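DHHA1 domain protein (Clostridium perfringens, PDB 3KEW) probably deacylates mischarged tRNA in trans, like relatives of the alanyl-tRNA synthetase editing domain, and binds a zinc ion. Local coordinates at residues A[91-104]-A[195-209]. Numbering follows the deposited sequence.
With ZN (zinc ion), chain C.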
loop_
_atom_site.group_PDB
_atom_site.type_symbol
_atom_site.label_atom_id
_atom_site.label_comp_id
_atom_site.label_asym_id
_atom_site.label_seq_id
_atom_site.Cartn_x
_atom_site.Cartn_y
_atom_site.Cartn_z
ATOM N N ARG A 91 1.829 5.093 8.111
ATOM C CA ARG A 91 1.989 3.780 7.489
ATOM C C ARG A 91 0.635 3.137 7.314
ATOM O O ARG A 91 0.258 2.755 6.209
ATOM C CB ARG A 91 2.766 2.866 8.435
ATOM C CG ARG A 91 3.896 2.118 7.874
ATOM C CD ARG A 91 3.657 1.321 6.611
ATOM N NE ARG A 91 4.954 0.726 6.322
ATOM C CZ ARG A 91 5.264 -0.544 6.555
ATOM N NH1 ARG A 91 4.347 -1.394 6.990
ATOM N NH2 ARG A 91 6.485 -0.974 6.308
ATOM N N PHE A 92 -0.056 2.986 8.441
ATOM C CA PHE A 92 -1.300 2.232 8.523
ATOM C C PHE A 92 -2.413 2.913 7.724
ATOM O O PHE A 92 -3.217 2.238 7.071
ATOM C CB PHE A 92 -1.701 2.019 9.992
ATOM C CG PHE A 92 -2.719 0.927 10.190
ATOM C CD1 PHE A 92 -2.479 -0.361 9.713
ATOM C CD2 PHE A 92 -3.920 1.187 10.847
ATOM C CE1 PHE A 92 -3.418 -1.381 9.881
ATOM C CE2 PHE A 92 -4.867 0.175 11.022
ATOM C CZ PHE A 92 -4.610 -1.114 10.536
ATOM N N ASP A 93 -2.444 4.244 7.766
ATOM C CA ASP A 93 -3.389 5.023 6.955
ATOM C C ASP A 93 -3.295 4.639 5.479
ATOM O O ASP A 93 -4.300 4.296 4.864
ATOM C CB ASP A 93 -3.162 6.531 7.124
ATOM C CG ASP A 93 -4.025 7.360 6.185
ATOM O OD1 ASP A 93 -5.259 7.180 6.197
ATOM O OD2 ASP A 93 -3.466 8.189 5.431
ATOM N N GLY A 94 -2.075 4.666 4.939
ATOM C CA GLY A 94 -1.811 4.263 3.558
ATOM C C GLY A 94 -2.120 2.804 3.278
ATOM O O GLY A 94 -2.614 2.481 2.203
ATOM N N MET A 95 -1.829 1.929 4.242
ATOM C CA MET A 95 -2.185 0.505 4.135
ATOM C C MET A 95 -3.704 0.326 3.957
ATOM O O MET A 95 -4.146 -0.425 3.079
ATOM C CB MET A 95 -1.686 -0.293 5.358
ATOM C CG MET A 95 -0.139 -0.460 5.486
ATOM S SD MET A 95 0.481 -1.148 7.041
ATOM C CE MET A 95 0.006 -2.863 6.785
ATOM N N GLN A 96 -4.486 1.027 4.787
ATOM C CA GLN A 96 -5.963 0.967 4.751
ATOM C C GLN A 96 -6.570 1.521 3.459
ATOM O O GLN A 96 -7.466 0.896 2.875
ATOM C CB GLN A 96 -6.583 1.678 5.969
ATOM C CG GLN A 96 -6.355 0.960 7.290
ATOM C CD GLN A 96 -6.900 1.716 8.477
ATOM O OE1 GLN A 96 -6.612 2.899 8.666
ATOM N NE2 GLN A 96 -7.672 1.030 9.302
ATOM N N GLN A 97 -6.084 2.678 2.997
ATOM C CA GLN A 97 -6.601 3.279 1.744
ATOM C C GLN A 97 -6.341 2.427 0.520
ATOM O O GLN A 97 -7.168 2.385 -0.390
ATOM C CB GLN A 97 -6.045 4.682 1.491
ATOM C CG GLN A 97 -6.160 5.656 2.645
ATOM C CD GLN A 97 -7.438 5.515 3.465
ATOM O OE1 GLN A 97 -8.553 5.621 2.940
ATOM N NE2 GLN A 97 -7.274 5.302 4.774
ATOM N N HIS A 98 -5.190 1.751 0.499
ATOM C CA HIS A 98 -4.813 0.920 -0.641
ATOM C C HIS A 98 -5.644 -0.360 -0.695
ATOM O O HIS A 98 -6.176 -0.704 -1.749
ATOM C CB HIS A 98 -3.314 0.596 -0.602
ATOM C CG HIS A 98 -2.743 0.176 -1.922
ATOM N ND1 HIS A 98 -1.404 0.303 -2.216
ATOM C CD2 HIS A 98 -3.320 -0.363 -3.027
ATOM C CE1 HIS A 98 -1.177 -0.147 -3.437
ATOM N NE2 HIS A 98 -2.323 -0.555 -3.952
ATOM N N LEU A 99 -5.732 -1.075 0.427
ATOM C CA LEU A 99 -6.572 -2.271 0.492
ATOM C C LEU A 99 -8.047 -1.890 0.294
ATOM O O LEU A 99 -8.791 -2.620 -0.351
ATOM C CB LEU A 99 -6.360 -3.050 1.812
ATOM C CG LEU A 99 -7.283 -4.260 2.091
ATOM C CD1 LEU A 99 -7.157 -5.326 1.013
ATOM C CD2 LEU A 99 -7.051 -4.894 3.456
ATOM N N GLY A 100 -8.455 -0.751 0.854
ATOM C CA GLY A 100 -9.784 -0.186 0.616
ATOM C C GLY A 100 -10.152 -0.091 -0.862
ATOM O O GLY A 100 -11.237 -0.519 -1.264
ATOM N N GLN A 101 -9.234 0.442 -1.670
ATOM C CA GLN A 101 -9.387 0.453 -3.128
ATOM C C GLN A 101 -9.532 -0.945 -3.727
ATOM O O GLN A 101 -10.450 -1.177 -4.515
ATOM C CB GLN A 101 -8.233 1.190 -3.801
ATOM C CG GLN A 101 -8.316 1.205 -5.331
ATOM C CD GLN A 101 -7.399 0.185 -5.950
ATOM O OE1 GLN A 101 -6.202 0.205 -5.690
ATOM N NE2 GLN A 101 -7.958 -0.731 -6.758
ATOM N N HIS A 102 -8.630 -1.858 -3.365
ATOM C CA HIS A 102 -8.676 -3.247 -3.859
ATOM C C HIS A 102 -10.002 -3.938 -3.524
ATOM O O HIS A 102 -10.550 -4.698 -4.336
ATOM C CB HIS A 102 -7.540 -4.080 -3.242
ATOM C CG HIS A 102 -6.213 -3.905 -3.905
ATOM N ND1 HIS A 102 -5.453 -4.973 -4.327
ATOM C CD2 HIS A 102 -5.492 -2.793 -4.187
ATOM C CE1 HIS A 102 -4.327 -4.527 -4.858
ATOM N NE2 HIS A 102 -4.326 -3.209 -4.785
ATOM N N LEU A 103 -10.469 -3.708 -2.299
ATOM C CA LEU A 103 -11.719 -4.288 -1.807
ATOM C C LEU A 103 -12.938 -3.824 -2.614
ATOM O O LEU A 103 -13.734 -4.651 -3.086
ATOM C CB LEU A 103 -11.894 -3.987 -0.310
ATOM C CG LEU A 103 -13.144 -4.557 0.369
ATOM C CD1 LEU A 103 -13.180 -6.082 0.295
ATOM C CD2 LEU A 103 -13.219 -4.077 1.814
ATOM N N LEU A 104 -13.056 -2.511 -2.786
ATOM C CA LEU A 104 -14.135 -1.893 -3.562
ATOM C C LEU A 104 -14.111 -2.373 -5.001
ATOM O O LEU A 104 -15.145 -2.796 -5.536
ATOM C CB LEU A 104 -14.024 -0.363 -3.540
ATOM C CG LEU A 104 -14.470 0.392 -2.291
ATOM C CD1 LEU A 104 -14.079 1.884 -2.398
ATOM C CD2 LEU A 104 -15.968 0.254 -2.014
ATOM N N CYS A 195 0.449 -6.320 -7.295
ATOM C CA CYS A 195 0.547 -5.065 -6.556
ATOM C C CYS A 195 1.843 -5.003 -5.755
ATOM O O CYS A 195 2.209 -5.968 -5.089
ATOM C CB CYS A 195 -0.652 -4.890 -5.607
ATOM S SG CYS A 195 -0.652 -3.303 -4.791
ATOM N N CYS A 196 2.508 -3.851 -5.823
ATOM C CA CYS A 196 3.725 -3.555 -5.063
ATOM C C CYS A 196 3.415 -2.814 -3.764
ATOM O O CYS A 196 4.326 -2.314 -3.088
ATOM C CB CYS A 196 4.669 -2.679 -5.900
ATOM S SG CYS A 196 5.336 -3.489 -7.351
ATOM N N GLY A 197 2.134 -2.717 -3.422
ATOM C CA GLY A 197 1.735 -2.034 -2.198
ATOM C C GLY A 197 2.058 -2.814 -0.937
ATOM O O GLY A 197 2.397 -4.002 -0.988
ATOM N N VAL A 198 1.978 -2.118 0.191
ATOM C CA VAL A 198 2.023 -2.729 1.519
ATOM C C VAL A 198 0.604 -2.707 2.111
ATOM O O VAL A 198 0.053 -1.642 2.414
ATOM C CB VAL A 198 3.085 -2.027 2.427
ATOM C CG1 VAL A 198 2.906 -2.390 3.903
ATOM C CG2 VAL A 198 4.499 -2.409 1.954
ATOM N N HIS A 199 0.023 -3.896 2.239
ATOM C CA HIS A 199 -1.367 -4.073 2.645
ATOM C C HIS A 199 -1.506 -4.663 4.060
ATOM O O HIS A 199 -0.590 -5.339 4.546
ATOM C CB HIS A 199 -2.069 -4.982 1.625
ATOM C CG HIS A 199 -2.270 -4.333 0.291
ATOM N ND1 HIS A 199 -3.472 -3.780 -0.091
ATOM C CD2 HIS A 199 -1.411 -4.114 -0.735
ATOM C CE1 HIS A 199 -3.352 -3.263 -1.301
ATOM N NE2 HIS A 199 -2.110 -3.449 -1.713
ATOM N N PRO A 200 -2.650 -4.405 4.737
ATOM C CA PRO A 200 -2.962 -5.160 5.954
ATOM C C PRO A 200 -3.154 -6.648 5.634
ATOM O O PRO A 200 -3.288 -7.006 4.471
ATOM C CB PRO A 200 -4.282 -4.532 6.430
ATOM C CG PRO A 200 -4.320 -3.169 5.785
ATOM C CD PRO A 200 -3.688 -3.397 4.444
ATOM N N ARG A 201 -3.134 -7.504 6.649
ATOM C CA ARG A 201 -3.199 -8.949 6.410
ATOM C C ARG A 201 -4.608 -9.503 6.473
ATOM O O ARG A 201 -4.821 -10.695 6.236
ATOM C CB ARG A 201 -2.294 -9.716 7.378
ATOM C CG ARG A 201 -0.854 -9.829 6.904
ATOM C CD ARG A 201 -0.113 -10.899 7.685
ATOM N NE ARG A 201 1.306 -10.578 7.812
ATOM C CZ ARG A 201 2.237 -11.425 8.233
ATOM N NH1 ARG A 201 1.915 -12.670 8.568
ATOM N NH2 ARG A 201 3.500 -11.025 8.311
ATOM N N ASN A 202 -5.560 -8.639 6.807
ATOM C CA ASN A 202 -6.974 -8.996 6.766
ATOM C C ASN A 202 -7.872 -7.801 6.448
ATOM O O ASN A 202 -7.452 -6.644 6.585
ATOM C CB ASN A 202 -7.405 -9.716 8.057
ATOM C CG ASN A 202 -7.074 -8.934 9.321
ATOM O OD1 ASN A 202 -7.518 -7.799 9.514
ATOM N ND2 ASN A 202 -6.303 -9.558 10.206
ATOM N N THR A 203 -9.104 -8.076 6.023
ATOM C CA THR A 203 -10.070 -7.000 5.730
ATOM C C THR A 203 -10.619 -6.305 6.995
ATOM O O THR A 203 -11.017 -5.137 6.937
ATOM C CB THR A 203 -11.232 -7.479 4.823
ATOM O OG1 THR A 203 -11.923 -8.566 5.456
ATOM C CG2 THR A 203 -10.709 -7.925 3.425
ATOM N N ARG A 204 -10.618 -7.010 8.133
ATOM C CA ARG A 204 -11.056 -6.432 9.420
ATOM C C ARG A 204 -10.222 -5.221 9.825
ATOM O O ARG A 204 -10.747 -4.270 10.408
ATOM C CB ARG A 204 -11.051 -7.494 10.531
ATOM C CG ARG A 204 -11.563 -7.068 11.915
ATOM C CD ARG A 204 -12.947 -6.419 11.896
ATOM N NE ARG A 204 -13.304 -5.864 13.204
ATOM C CZ ARG A 204 -12.935 -4.662 13.654
ATOM N NH1 ARG A 204 -12.186 -3.852 12.910
ATOM N NH2 ARG A 204 -13.321 -4.268 14.859
ATOM N N ASP A 205 -8.930 -5.249 9.480
ATOM C CA ASP A 205 -8.020 -4.116 9.693
ATOM C C ASP A 205 -8.441 -2.800 9.034
ATOM O O ASP A 205 -7.956 -1.734 9.418
ATOM C CB ASP A 205 -6.606 -4.482 9.239
ATOM C CG ASP A 205 -5.769 -5.102 10.347
ATOM O OD1 ASP A 205 -4.530 -4.973 10.289
ATOM O OD2 ASP A 205 -6.339 -5.706 11.282
ATOM N N LEU A 206 -9.338 -2.869 8.049
ATOM C CA LEU A 206 -9.901 -1.667 7.426
ATOM C C LEU A 206 -10.865 -0.880 8.313
ATOM O O LEU A 206 -11.082 0.303 8.063
ATOM C CB LEU A 206 -10.616 -2.026 6.131
ATOM C CG LEU A 206 -9.961 -1.904 4.759
ATOM C CD1 LEU A 206 -8.462 -1.772 4.831
ATOM C CD2 LEU A 206 -10.353 -3.117 3.953
ATOM N N GLN A 207 -11.448 -1.550 9.314
ATOM C CA GLN A 207 -12.445 -0.997 10.269
ATOM C C GLN A 207 -13.795 -0.747 9.601
ATOM O O GLN A 207 -14.791 -1.413 9.909
ATOM C CB GLN A 207 -11.970 0.290 10.985
ATOM C CG GLN A 207 -10.605 0.230 11.696
ATOM C CD GLN A 207 -10.091 1.629 12.088
ATOM O OE1 GLN A 207 -10.869 2.512 12.455
ATOM N NE2 GLN A 207 -8.786 1.828 12.003
ATOM N N VAL A 208 -13.801 0.216 8.684
ATOM C CA VAL A 208 -14.991 0.666 7.969
ATOM C C VAL A 208 -14.558 1.358 6.663
ATOM O O VAL A 208 -13.461 1.917 6.573
ATOM C CB VAL A 208 -15.868 1.591 8.887
ATOM C CG1 VAL A 208 -15.156 2.903 9.203
ATOM C CG2 VAL A 208 -17.264 1.822 8.314
ATOM N N ILE A 209 -15.406 1.285 5.645
ATOM C CA ILE A 209 -15.182 1.992 4.390
ATOM C C ILE A 209 -16.430 2.802 3.984
ATOM O O ILE A 209 -17.564 2.299 3.994
ATOM C CB ILE A 209 -14.686 1.020 3.267
ATOM C CG1 ILE A 209 -14.286 1.771 2.004
ATOM C CG2 ILE A 209 -15.718 -0.042 2.950
ATOM C CD1 ILE A 209 -13.202 1.048 1.240
HETATM ZN ZN ZN C . -2.642 -1.989 -5.753
HETATM O O HOH W 1 -4.395 -0.960 -6.874
HETATM O O HOH W 2 -2.725 -3.157 -7.658
HETATM O O HOH W 3 -1.213 -0.494 -6.994
#
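H98 and H102, one turn apart on helix 88-112, bind the zinc ion through NE2, and C195 closes the protein side of the site with SG 2.6 Å from the metal. Three waters complete six ligands. H199 does not coordinate, since its NE2 lies 4.3 Å from the zinc; instead this NE2 donates to C195 SG at 3.4 Å, with the sulfur close to the ring plane. The same sulfur accepts a second bond from G197 N at 3.2 Å. The H199 imidazole presents its edge to the faces of both liganding histidines, the planes inclined by 52° to H98 and 64° to H102: NE2 sits over the centre of the H98 ring, and CE1 over that of H102. The CB of H199 points away from the helix, but with CG beside the backbone N (chi1 -70°) the ring swings back to it, where L99 CB meets its edge in plane at 3.5 Å from ND1.

The spacing of H98/H102 and C195/H199 matches the HxxxH and CxxxH motifs of the AlaX and alanyl-tRNA synthetase editing domains, although here the last histidine stands in the second shell. Q46 OE1, hydrogen-bonded to H98 ND1, probably helps fix the rotation of that ligand.

Toward the start of the helix, P200 CD lies against M95 O (3.3 Å), while the bent M95 chain brings CE to the carbonyl of H199. Q96 NE2 then donates to D205 O over 2.8 Å, in the carbonyl plane. Past Q96, L206 inserts both branches: CD1 against L99 CD2, and CD2 against L103 CD2 at 3.7 Å. N202 OD1 accepts from D205 N, an Asx motif that leads into the turn carrying L206. At the entry to strand 209-217, I209 CD1 rests on G100 and L104.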